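Local coordinates for protein putative tagatose-6-phosphate ketose/aldose isomerase (Escherichia coli, PDB 3C3J) that is of unknown function but carries two SIS-type alpha/beta domains in one chain, each built on a parallel beta sheet, at residues A145-A150 with A158-A163; T165-R168 with T173-I176; A222-I227 with Q347-M352; Q205-S210 with A339-M344; P73-A76 with N82-A85. All blocks are in the same frame, centred on the assembly; numbering follows the deposited sequence.

Contact 1 of 5, residues A145-A150 with A158-A163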
# COMPACT_ATOMS: atom_id res chain seq x y z
N ALA A 145 -2.02 -5.48 -27.27
CA ALA A 145 -3.46 -5.51 -27.07
C ALA A 145 -4.02 -4.20 -26.53
O ALA A 145 -5.01 -3.70 -27.06
CB ALA A 145 -3.80 -6.66 -26.13
N LEU A 146 -3.39 -3.61 -25.50
CA LEU A 146 -3.88 -2.35 -24.96
C LEU A 146 -4.03 -1.30 -26.05
O LEU A 146 -5.09 -0.66 -26.17
CB LEU A 146 -2.96 -1.79 -23.85
CG LEU A 146 -3.06 -2.29 -22.42
CD1 LEU A 146 -2.03 -1.51 -21.51
CD2 LEU A 146 -4.49 -2.23 -21.90
N TYR A 147 -2.97 -1.14 -26.85
CA TYR A 147 -2.99 -0.12 -27.89
C TYR A 147 -4.02 -0.49 -28.97
O TYR A 147 -4.87 0.29 -29.35
CB TYR A 147 -1.60 0.09 -28.50
CG TYR A 147 -1.52 1.35 -29.32
CD1 TYR A 147 -1.49 2.59 -28.69
CD2 TYR A 147 -1.51 1.31 -30.72
CE1 TYR A 147 -1.45 3.75 -29.42
CE2 TYR A 147 -1.47 2.48 -31.47
CZ TYR A 147 -1.43 3.69 -30.80
OH TYR A 147 -1.39 4.87 -31.48
N GLN A 148 -3.91 -1.71 -29.47
CA GLN A 148 -4.74 -2.16 -30.60
C GLN A 148 -6.24 -2.23 -30.26
O GLN A 148 -7.10 -1.76 -31.03
CB GLN A 148 -4.22 -3.48 -31.13
CG GLN A 148 -2.91 -3.35 -31.89
CD GLN A 148 -3.04 -2.53 -33.18
OE1 GLN A 148 -4.08 -2.56 -33.86
NE2 GLN A 148 -1.97 -1.83 -33.52
N ASN A 149 -6.57 -2.75 -29.07
CA ASN A 149 -7.98 -2.80 -28.68
C ASN A 149 -8.55 -1.41 -28.56
O ASN A 149 -9.69 -1.17 -28.95
CB ASN A 149 -8.17 -3.57 -27.38
CG ASN A 149 -7.84 -5.04 -27.51
OD1 ASN A 149 -7.96 -5.61 -28.60
ND2 ASN A 149 -7.42 -5.66 -26.42
N ALA A 150 -7.74 -0.47 -28.06
CA ALA A 150 -8.19 0.91 -27.85
C ALA A 150 -8.48 1.62 -29.15
O ALA A 150 -9.49 2.31 -29.28
CB ALA A 150 -7.16 1.71 -27.03
N ALA A 158 -5.79 5.80 -27.13
CA ALA A 158 -4.53 5.24 -26.67
C ALA A 158 -3.39 6.18 -26.97
O ALA A 158 -3.32 6.79 -28.04
CB ALA A 158 -4.26 3.92 -27.29
N LEU A 159 -2.49 6.26 -26.00
CA LEU A 159 -1.32 7.10 -26.12
C LEU A 159 -0.07 6.20 -26.14
O LEU A 159 0.21 5.47 -25.19
CB LEU A 159 -1.31 8.08 -24.98
CG LEU A 159 -0.25 9.14 -24.87
CD1 LEU A 159 -0.18 9.97 -26.16
CD2 LEU A 159 -0.64 10.00 -23.62
N LEU A 160 0.66 6.28 -27.23
CA LEU A 160 1.86 5.48 -27.42
C LEU A 160 3.11 6.22 -26.93
O LEU A 160 3.31 7.40 -27.27
CB LEU A 160 2.00 5.15 -28.91
CG LEU A 160 3.04 4.10 -29.30
CD1 LEU A 160 2.75 2.73 -28.69
CD2 LEU A 160 3.10 4.02 -30.86
N MSE A 161 3.96 5.53 -26.17
CA MSE A 161 5.19 6.14 -25.64
C MSE A 161 6.26 6.06 -26.74
O MSE A 161 6.08 5.29 -27.71
CB MSE A 161 5.65 5.41 -24.38
CG MSE A 161 4.69 5.46 -23.23
SE MSE A 161 4.34 7.28 -22.62
CE MSE A 161 2.75 7.80 -23.70
N PRO A 162 7.34 6.86 -26.63
CA PRO A 162 8.42 6.74 -27.61
C PRO A 162 9.00 5.32 -27.65
O PRO A 162 9.05 4.62 -26.64
CB PRO A 162 9.45 7.78 -27.13
CG PRO A 162 8.60 8.77 -26.32
CD PRO A 162 7.62 7.91 -25.64
N ALA A 163 9.40 4.91 -28.84
CA ALA A 163 9.84 3.54 -29.10
C ALA A 163 10.93 3.05 -28.16
O ALA A 163 10.90 1.89 -27.75
CB ALA A 163 10.28 3.39 -30.53
O HOH W 1 -2.21 7.05 -30.61
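A water links Tyr147 to Ala158: it lies 2.5 Å from Tyr147 OH and donates to Ala158 O at 2.8 Å. The bridge joins helix 145-151 to the residue just before strand 159-160, the outermost strand of the sheet within this chain, in a beta-alpha-beta unit that begins with strand 133-139 of the same five-stranded parallel sheet. No direct hydrogen bond crosses between the two segments, so the remaining evidence for the contact is apolar. Tyr147 has CG anti to its backbone N (chi1 -166°), which carries the ring off the helix and along the incoming chain. One side of that ring, the CD1-CE1 bond, is met obliquely by the methyl of Ala158, with CB 3.4 Å from Tyr147 CD1. Farther along the ring, Tyr147 CE1 is 3.8 Å from Leu160 CB, and the two side chains run at about a right angle. The leucine folds its branch over one ring face, where Leu160 CD1 stands 4.2 Å above the plane and displaced toward the rim. The carbonyl carbon, Leu159 C, lies instead near the ring plane, at the edge by Tyr147 CE1, while the side chain of Leu159 turns to the other side of the strand and meets Val186 of helix 174-187. Pro137 of strand 133-139 touches Ala150, one turn on from Tyr147. There the helix meets the chain through two methyls, Ala150 CB and Ala158 CB, 3.7 Å apart.

Contact 2 of 5, residues T165-R168 with T173-I176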
# COMPACT_ATOMS: atom_id res chain seq x y z
N THR A 165 11.35 3.50 -25.15
CA THR A 165 10.86 3.21 -23.79
C THR A 165 10.21 1.83 -23.67
O THR A 165 9.77 1.48 -22.58
CB THR A 165 9.88 4.30 -23.26
OG1 THR A 165 8.62 4.22 -23.97
CG2 THR A 165 10.48 5.68 -23.40
N HIS A 166 10.15 1.04 -24.75
CA HIS A 166 9.73 -0.36 -24.64
C HIS A 166 10.95 -1.11 -24.10
O HIS A 166 11.68 -1.75 -24.87
CB HIS A 166 9.27 -0.92 -25.98
CG HIS A 166 8.63 -2.28 -25.89
ND1 HIS A 166 7.87 -2.81 -26.91
CD2 HIS A 166 8.60 -3.20 -24.90
CE1 HIS A 166 7.43 -4.01 -26.57
NE2 HIS A 166 7.86 -4.28 -25.35
N ASP A 167 11.18 -0.99 -22.79
CA ASP A 167 12.41 -1.44 -22.14
C ASP A 167 12.67 -2.92 -22.39
O ASP A 167 11.76 -3.76 -22.22
CB ASP A 167 12.36 -1.19 -20.63
CG ASP A 167 12.38 0.28 -20.24
OD1 ASP A 167 12.99 1.13 -20.94
OD2 ASP A 167 11.78 0.59 -19.18
N ARG A 168 13.90 -3.22 -22.81
CA ARG A 168 14.37 -4.60 -22.99
C ARG A 168 14.78 -5.23 -21.65
O ARG A 168 14.62 -6.44 -21.46
CB ARG A 168 15.57 -4.65 -23.94
CG ARG A 168 15.27 -4.29 -25.38
CD ARG A 168 16.52 -4.38 -26.23
NE ARG A 168 16.31 -3.90 -27.59
CZ ARG A 168 15.70 -4.59 -28.55
NH1 ARG A 168 15.56 -4.08 -29.76
NH2 ARG A 168 15.21 -5.77 -28.31
N THR A 173 12.43 0.89 -16.36
CA THR A 173 13.03 2.17 -15.99
C THR A 173 12.38 3.27 -16.84
O THR A 173 11.44 3.97 -16.37
CB THR A 173 14.59 2.14 -16.12
OG1 THR A 173 14.98 1.87 -17.48
CG2 THR A 173 15.19 1.07 -15.18
N SER A 174 12.85 3.44 -18.08
CA SER A 174 12.29 4.52 -18.93
C SER A 174 10.80 4.33 -19.25
O SER A 174 10.10 5.31 -19.50
CB SER A 174 13.08 4.71 -20.24
OG SER A 174 12.90 3.66 -21.17
N SER A 175 10.31 3.09 -19.27
CA SER A 175 8.88 2.85 -19.53
C SER A 175 8.03 3.51 -18.41
O SER A 175 7.17 4.35 -18.68
CB SER A 175 8.59 1.36 -19.65
OG SER A 175 9.10 0.64 -18.55
N ILE A 176 8.34 3.18 -17.16
CA ILE A 176 7.60 3.71 -16.03
C ILE A 176 7.71 5.25 -15.95
O ILE A 176 6.70 5.93 -15.86
CB ILE A 176 7.95 3.03 -14.67
CG1 ILE A 176 7.16 3.69 -13.52
CG2 ILE A 176 9.43 3.05 -14.33
CD1 ILE A 176 7.79 4.89 -12.90
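The carboxylate of Asp167 packs tightly into the first turn of the helix that opens at Ser174, and one oxygen does most of the work. Asp167 OD2 accepts three hydrogen bonds: from Ser175 OG at 2.8 Å, from Thr173 N at 2.9 Å and from Ser175 N, also at 2.9 Å. Both N-H bonds are fairly straight, at 160° and 163°, yet all three donors stand well out of the carboxylate plane. Three donors on one oxygen should fix both its position and the rotation of the group. Ser175 supplies two of them because its OG sits between the backbone N and the carbonyl carbon (chi1 52°), close enough to its own N-H for both to converge. Asp167 OD1 also lies near Ser174 OG, but the placement of that hydroxyl is less sure, so the bond is doubtful. Thr173 occupies the N-cap position of helix 174-187 without a capping bond from its side chain; the loop that follows strand 159-160 in this parallel alpha/beta domain brings in Asp167 to receive backbone N-H groups there. Thr165 meets the same turn through no hydrogen bond, but closely: its carbonyl O is 3.2 Å from Ser175 CB and its CB packs against Ser174, while Thr165 OG1 bonds to Pro162 O. The loose, outward side belongs to Arg168, which is exposed: the side chain leaves the helix start altogether and makes a cation-pi contact with Trp15, and its backbone N bonds to Glu19 OE2.

Contact 3 of 5, residues A222-I227 with Q347-M352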
# COMPACT_ATOMS: atom_id res chain seq x y z
N ALA A 222 28.77 -1.11 0.51
CA ALA A 222 28.83 -1.65 1.88
C ALA A 222 28.03 -2.94 2.01
O ALA A 222 27.11 -3.20 1.23
CB ALA A 222 28.35 -0.60 2.89
N PRO A 223 28.37 -3.78 2.99
CA PRO A 223 27.72 -5.08 3.11
C PRO A 223 26.34 -5.02 3.80
O PRO A 223 26.05 -5.80 4.71
CB PRO A 223 28.74 -5.87 3.91
CG PRO A 223 29.40 -4.83 4.80
CD PRO A 223 29.41 -3.57 4.02
N TRP A 224 25.48 -4.11 3.35
CA TRP A 224 24.12 -4.08 3.88
C TRP A 224 23.35 -5.32 3.42
O TRP A 224 23.62 -5.88 2.35
CB TRP A 224 23.39 -2.78 3.48
CG TRP A 224 23.81 -2.23 2.18
CD1 TRP A 224 23.74 -2.84 0.98
CD2 TRP A 224 24.41 -0.96 1.96
NE1 TRP A 224 24.24 -2.03 0.01
CE2 TRP A 224 24.66 -0.86 0.58
CE3 TRP A 224 24.75 0.11 2.79
CZ2 TRP A 224 25.24 0.26 0.01
CZ3 TRP A 224 25.33 1.23 2.22
CH2 TRP A 224 25.57 1.29 0.85
N LYS A 225 22.41 -5.74 4.26
CA LYS A 225 21.51 -6.86 4.02
C LYS A 225 20.05 -6.42 3.86
O LYS A 225 19.19 -7.20 3.43
CB LYS A 225 21.54 -7.80 5.21
CG LYS A 225 22.92 -8.41 5.49
CD LYS A 225 23.21 -9.57 4.57
CE LYS A 225 24.38 -10.42 5.12
NZ LYS A 225 24.12 -10.91 6.52
N ARG A 226 19.76 -5.19 4.26
CA ARG A 226 18.40 -4.64 4.15
C ARG A 226 18.52 -3.23 3.65
O ARG A 226 19.44 -2.49 4.04
CB ARG A 226 17.68 -4.64 5.49
CG ARG A 226 17.57 -6.03 6.12
CD ARG A 226 16.86 -5.99 7.46
NE ARG A 226 16.58 -7.34 7.95
CZ ARG A 226 15.96 -7.62 9.11
NH1 ARG A 226 15.75 -8.88 9.45
NH2 ARG A 226 15.54 -6.65 9.90
N ILE A 227 17.59 -2.86 2.78
CA ILE A 227 17.44 -1.49 2.38
C ILE A 227 16.00 -1.05 2.60
O ILE A 227 15.07 -1.80 2.33
CB ILE A 227 17.90 -1.24 0.91
CG1 ILE A 227 17.78 0.24 0.56
CG2 ILE A 227 17.13 -2.09 -0.07
CD1 ILE A 227 18.57 0.63 -0.67
N GLN A 347 17.30 3.74 -9.32
CA GLN A 347 17.51 2.86 -10.47
C GLN A 347 18.98 2.51 -10.64
O GLN A 347 19.36 1.35 -10.84
CB GLN A 347 16.99 3.50 -11.75
CG GLN A 347 15.48 3.71 -11.84
CD GLN A 347 15.12 4.62 -13.02
OE1 GLN A 347 15.97 5.35 -13.53
NE2 GLN A 347 13.85 4.61 -13.42
N THR A 348 19.80 3.55 -10.59
CA THR A 348 21.24 3.39 -10.82
C THR A 348 21.84 2.64 -9.64
O THR A 348 22.65 1.76 -9.86
CB THR A 348 21.93 4.75 -11.10
OG1 THR A 348 21.75 5.62 -9.98
CG2 THR A 348 21.31 5.41 -12.33
N PHE A 349 21.40 2.91 -8.42
CA PHE A 349 21.83 2.08 -7.27
C PHE A 349 21.57 0.58 -7.46
O PHE A 349 22.47 -0.26 -7.31
CB PHE A 349 21.17 2.55 -5.97
CG PHE A 349 21.56 1.74 -4.78
CD1 PHE A 349 22.87 1.75 -4.33
CD2 PHE A 349 20.63 1.00 -4.08
CE1 PHE A 349 23.24 1.01 -3.21
CE2 PHE A 349 21.02 0.27 -2.97
CZ PHE A 349 22.33 0.29 -2.54
N ALA A 350 20.33 0.24 -7.81
CA ALA A 350 19.95 -1.15 -8.01
C ALA A 350 20.77 -1.84 -9.12
O ALA A 350 21.21 -2.98 -8.95
CB ALA A 350 18.41 -1.23 -8.28
N LEU A 351 20.98 -1.14 -10.23
CA LEU A 351 21.75 -1.67 -11.35
C LEU A 351 23.17 -2.03 -10.90
O LEU A 351 23.66 -3.13 -11.20
CB LEU A 351 21.77 -0.66 -12.50
CG LEU A 351 22.68 -0.96 -13.70
CD1 LEU A 351 22.25 -2.21 -14.48
CD2 LEU A 351 22.83 0.26 -14.58
N MSE A 352 23.82 -1.13 -10.14
CA MSE A 352 25.21 -1.33 -9.70
C MSE A 352 25.36 -2.32 -8.55
O MSE A 352 26.37 -3.03 -8.47
CB MSE A 352 25.85 0.02 -9.36
CG MSE A 352 25.84 1.02 -10.51
SE MSE A 352 26.42 0.31 -12.31
CE MSE A 352 25.30 -1.25 -12.60
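Phe349 and Ile227 reach each other through two extended first torsions: Phe349 CG is anti to its backbone N (chi1 179°), and Ile227 CG1 is likewise anti to N (chi1 -177°). The side chains come from opposite directions, one from the helix and one from the strand, and they touch where Ile227 CD1 lies 3.4 Å from Phe349 CE2. The methyl approaches the ring obliquely. On the CE1-CZ side of the same ring stands the indole of Trp224. Trp224 CZ2 is 3.9 Å from Phe349 CE1 and lies near the plane of the phenylalanine, at its edge. Seen from the indole the approach is slanted: the six-membered ring of Trp224 and the Phe349 ring form an oblique pair, planes at 66° and centroids 6.0 Å apart. Leu277 of the neighbouring strand 276-281 touches all three side chains, and Phe219 meets the Phe349 ring as well. The geometry is that of a parallel alpha/beta fold, in which helix 335-356 packs against the sheet of the second SIS domain near the start of strand 226-231.

Contact 4 of 5, residues Q205-S210 with A339-M344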
# COMPACT_ATOMS: atom_id res chain seq x y z
N GLN A 205 19.14 14.74 -16.00
CA GLN A 205 20.37 14.62 -16.82
C GLN A 205 21.59 15.03 -15.99
O GLN A 205 22.62 14.37 -16.06
CB GLN A 205 20.24 15.45 -18.11
CG GLN A 205 21.43 15.38 -19.10
CD GLN A 205 21.51 14.05 -19.86
OE1 GLN A 205 20.71 13.14 -19.62
NE2 GLN A 205 22.49 13.93 -20.76
N ALA A 206 21.48 16.10 -15.21
CA ALA A 206 22.57 16.52 -14.29
C ALA A 206 22.89 15.46 -13.21
O ALA A 206 24.07 15.26 -12.83
CB ALA A 206 22.26 17.87 -13.65
N ILE A 207 21.84 14.79 -12.71
CA ILE A 207 22.01 13.75 -11.71
C ILE A 207 22.82 12.61 -12.33
O ILE A 207 23.84 12.19 -11.80
CB ILE A 207 20.66 13.22 -11.14
CG1 ILE A 207 20.00 14.30 -10.25
CG2 ILE A 207 20.89 11.91 -10.35
CD1 ILE A 207 18.53 14.06 -9.88
N LEU A 208 22.38 12.16 -13.49
CA LEU A 208 23.07 11.06 -14.16
C LEU A 208 24.53 11.43 -14.46
O LEU A 208 25.43 10.65 -14.24
CB LEU A 208 22.33 10.69 -15.44
CG LEU A 208 20.95 10.05 -15.26
CD1 LEU A 208 20.34 9.72 -16.65
CD2 LEU A 208 21.00 8.81 -14.34
N THR A 209 24.74 12.64 -14.96
CA THR A 209 26.10 13.14 -15.19
C THR A 209 26.93 13.16 -13.90
O THR A 209 28.12 12.75 -13.90
CB THR A 209 26.07 14.53 -15.83
OG1 THR A 209 25.40 14.45 -17.10
CG2 THR A 209 27.47 15.07 -16.04
N SER A 210 26.32 13.57 -12.81
CA SER A 210 26.99 13.61 -11.51
C SER A 210 27.45 12.25 -11.01
O SER A 210 28.36 12.17 -10.19
CB SER A 210 26.11 14.28 -10.45
OG SER A 210 25.14 13.39 -9.93
N ALA A 339 9.89 13.07 -7.71
CA ALA A 339 9.86 11.62 -7.82
C ALA A 339 10.83 11.16 -8.91
O ALA A 339 11.54 10.18 -8.74
CB ALA A 339 8.43 11.12 -8.15
N PHE A 340 10.87 11.88 -10.02
CA PHE A 340 11.77 11.57 -11.15
C PHE A 340 13.25 11.62 -10.72
O PHE A 340 14.04 10.71 -11.01
CB PHE A 340 11.50 12.50 -12.32
CG PHE A 340 10.14 12.29 -12.93
CD1 PHE A 340 9.96 11.41 -13.98
CD2 PHE A 340 9.04 12.96 -12.44
CE1 PHE A 340 8.70 11.21 -14.52
CE2 PHE A 340 7.75 12.77 -12.98
CZ PHE A 340 7.59 11.89 -14.01
N CYS A 341 13.62 12.67 -10.01
CA CYS A 341 14.97 12.83 -9.46
C CYS A 341 15.36 11.69 -8.52
O CYS A 341 16.42 11.12 -8.67
CB CYS A 341 15.09 14.14 -8.71
SG CYS A 341 14.56 15.63 -9.65
N PHE A 342 14.49 11.37 -7.56
CA PHE A 342 14.79 10.29 -6.61
C PHE A 342 14.97 8.95 -7.33
O PHE A 342 15.89 8.20 -7.01
CB PHE A 342 13.70 10.16 -5.55
CG PHE A 342 13.57 11.38 -4.66
CD1 PHE A 342 14.66 11.86 -3.95
CD2 PHE A 342 12.36 12.02 -4.53
CE1 PHE A 342 14.54 12.98 -3.12
CE2 PHE A 342 12.21 13.13 -3.70
CZ PHE A 342 13.32 13.62 -2.99
N LEU A 343 14.11 8.68 -8.30
CA LEU A 343 14.19 7.45 -9.07
C LEU A 343 15.53 7.27 -9.80
O LEU A 343 16.00 6.15 -9.92
CB LEU A 343 12.99 7.33 -10.04
CG LEU A 343 11.69 6.92 -9.33
CD1 LEU A 343 10.52 6.96 -10.30
CD2 LEU A 343 11.77 5.55 -8.60
N MSE A 344 16.12 8.37 -10.27
CA MSE A 344 17.45 8.30 -10.92
C MSE A 344 18.46 7.63 -9.99
O MSE A 344 19.21 6.74 -10.44
CB MSE A 344 17.96 9.70 -11.32
CG MSE A 344 17.07 10.46 -12.29
SE MSE A 344 16.75 9.50 -14.02
CE MSE A 344 14.99 8.63 -13.57
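Ile207 reaches across to helix 335-356 with both of its branches. Its CG1 is anti to the carbonyl carbon (chi1 -70°) and the chain then runs on extended, which carries Ile207 CD1 to 3.6 Å from Cys341 CB. The shorter branch takes the next turn: Ile207 CG2 is 3.8 Å from Met344 CB. One isoleucine thus spans two residues a helical turn apart. Met344, a selenomethionine, begins toward the partner helix, but bends at chi2 and chi3 lead its end away, so Ile207 meets its CB. The selenium, Met344 SE, instead lies 4.3 Å from Leu208 CD2, a looser touch. These side chains fit between two nearly parallel helices: the axes of segments 205-210 and 339-344 approach to 9.7 Å at an angle of 17°. Helix 335-356 belongs to the second parallel alpha/beta domain, of SIS type, and helix 198-210 lies alongside it. Cys204, a turn back from Leu208, also touches Met344, while Leu327 and Pro328 cover Ile207 from a loop. At the helix end, Ser210 OG turns back to bond Ile207 O at 2.6 Å, in the carbonyl plane on a lone pair. Gln205 O accepts both Thr209 N and Thr209 OG1, which arrive from opposite faces of its plane.

Contact 5 of 5, residues P73-A76 with N82-A85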
# COMPACT_ATOMS: atom_id res chain seq x y z
N PRO A 73 -3.13 10.87 -5.96
CA PRO A 73 -3.60 11.86 -4.98
C PRO A 73 -3.34 13.29 -5.41
O PRO A 73 -4.22 14.12 -5.31
CB PRO A 73 -2.81 11.52 -3.72
CG PRO A 73 -2.40 10.07 -3.93
CD PRO A 73 -2.11 9.98 -5.38
N TRP A 74 -2.13 13.58 -5.87
CA TRP A 74 -1.83 14.91 -6.42
C TRP A 74 -2.78 15.29 -7.55
O TRP A 74 -3.34 16.40 -7.56
CB TRP A 74 -0.38 15.02 -6.88
CG TRP A 74 -0.07 16.39 -7.34
CD1 TRP A 74 0.21 17.47 -6.55
CD2 TRP A 74 -0.07 16.87 -8.70
NE1 TRP A 74 0.41 18.59 -7.34
CE2 TRP A 74 0.24 18.26 -8.65
CE3 TRP A 74 -0.31 16.27 -9.95
CZ2 TRP A 74 0.34 19.05 -9.80
CZ3 TRP A 74 -0.19 17.06 -11.10
CH2 TRP A 74 0.13 18.43 -11.02
N LEU A 75 -3.01 14.37 -8.49
CA LEU A 75 -3.95 14.65 -9.58
C LEU A 75 -5.37 14.95 -9.06
O LEU A 75 -6.06 15.85 -9.56
CB LEU A 75 -3.97 13.49 -10.58
CG LEU A 75 -2.85 13.45 -11.61
CD1 LEU A 75 -2.94 12.18 -12.45
CD2 LEU A 75 -2.84 14.72 -12.48
N ALA A 76 -5.81 14.18 -8.07
CA ALA A 76 -7.12 14.39 -7.45
C ALA A 76 -7.22 15.82 -6.90
O ALA A 76 -8.19 16.53 -7.19
CB ALA A 76 -7.34 13.35 -6.32
N ASN A 82 -12.12 12.98 -9.44
CA ASN A 82 -12.08 11.73 -8.68
C ASN A 82 -11.02 10.75 -9.21
O ASN A 82 -11.36 9.72 -9.80
CB ASN A 82 -13.46 11.05 -8.73
CG ASN A 82 -14.56 11.88 -8.12
OD1 ASN A 82 -15.66 12.02 -8.69
ND2 ASN A 82 -14.29 12.42 -6.94
N PHE A 83 -9.74 11.08 -9.02
CA PHE A 83 -8.63 10.21 -9.39
C PHE A 83 -8.29 9.27 -8.24
O PHE A 83 -8.24 9.71 -7.08
CB PHE A 83 -7.36 11.03 -9.68
CG PHE A 83 -7.32 11.67 -11.01
CD1 PHE A 83 -6.74 11.02 -12.10
CD2 PHE A 83 -7.85 12.95 -11.19
CE1 PHE A 83 -6.70 11.62 -13.34
CE2 PHE A 83 -7.80 13.56 -12.42
CZ PHE A 83 -7.23 12.90 -13.51
N SER A 84 -8.06 7.99 -8.57
CA SER A 84 -7.55 7.00 -7.64
C SER A 84 -6.68 5.98 -8.39
O SER A 84 -6.73 5.91 -9.60
CB SER A 84 -8.69 6.28 -6.92
OG SER A 84 -9.46 5.51 -7.81
N ALA A 85 -5.93 5.19 -7.63
CA ALA A 85 -5.09 4.14 -8.18
C ALA A 85 -5.53 2.77 -7.65
O ALA A 85 -5.68 2.57 -6.43
CB ALA A 85 -3.61 4.39 -7.78
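Leu75 and Ala76 carry this contact with Phe83, and the two residues ahead of them have other partners. Pro73 stands where the helix is kinked, for neither its N nor that of Trp74 bonds to the preceding turn; its CB is directed away from the strand, and the residue packs on Asp97 of the second subunit. Trp74 makes no contact with segment 82-85; its indole stacks on His78. Leu75 is the first to meet Phe83. Its CB sits over the middle of the aromatic ring, 3.9 Å from the centroid and only 13° off the ring normal, a CH-pi contact made squarely over the face. Because CG is anti to the carbonyl carbon (chi1 -81°), the branch continues across the same ring, bringing Leu75 CD1 to 3.9 Å from Phe83 CE1. The backbone packs there too, with Leu75 O 3.8 Å from Phe83 CD2; the hydrogen bond of that oxygen is to Thr79 OG1 in the next turn. The pieces belong to a beta-alpha-beta crossover, in which strand 55-59 leads through helix 63-79 to strand 82-85, the outermost strand of the sheet within this chain and hydrogen-bonded to strand 55-59. Phe83 points from that strand to the helix, so its ring lies between the two; Ile56 and Leu58 touch it from the neighbouring strand, and Phe187 meets it edge-to-face. Ala76 then closes on the base of the aromatic side chain rather than on the ring face. Its CB is 4.1 Å from Phe83 CB and 3.8 Å from Phe83 O, while Ala76 N lies 3.9 Å from Phe83 CB.

Contacts 1 and 5 both tie a helix to an outermost strand of the first parallel sheet, as counted within this chain, at its two ends and about 22 Å apart between centres. Contact 5 is buried and held by packing without a hydrogen bond across it, whereas contact 1 is partly buried and includes a water bridge. Contact 2 adjoins contact 1 in sequence but is the polar member of the set, a buried carboxylate at a helix start. Contacts 3 and 4 share helix 335-356 and touch through Thr348 and Leu208; both are buried and hydrophobic, contact 3 against the sheet and contact 4 against another helix. Thr173 lies against Gln347, so contacts 2 and 3 touch.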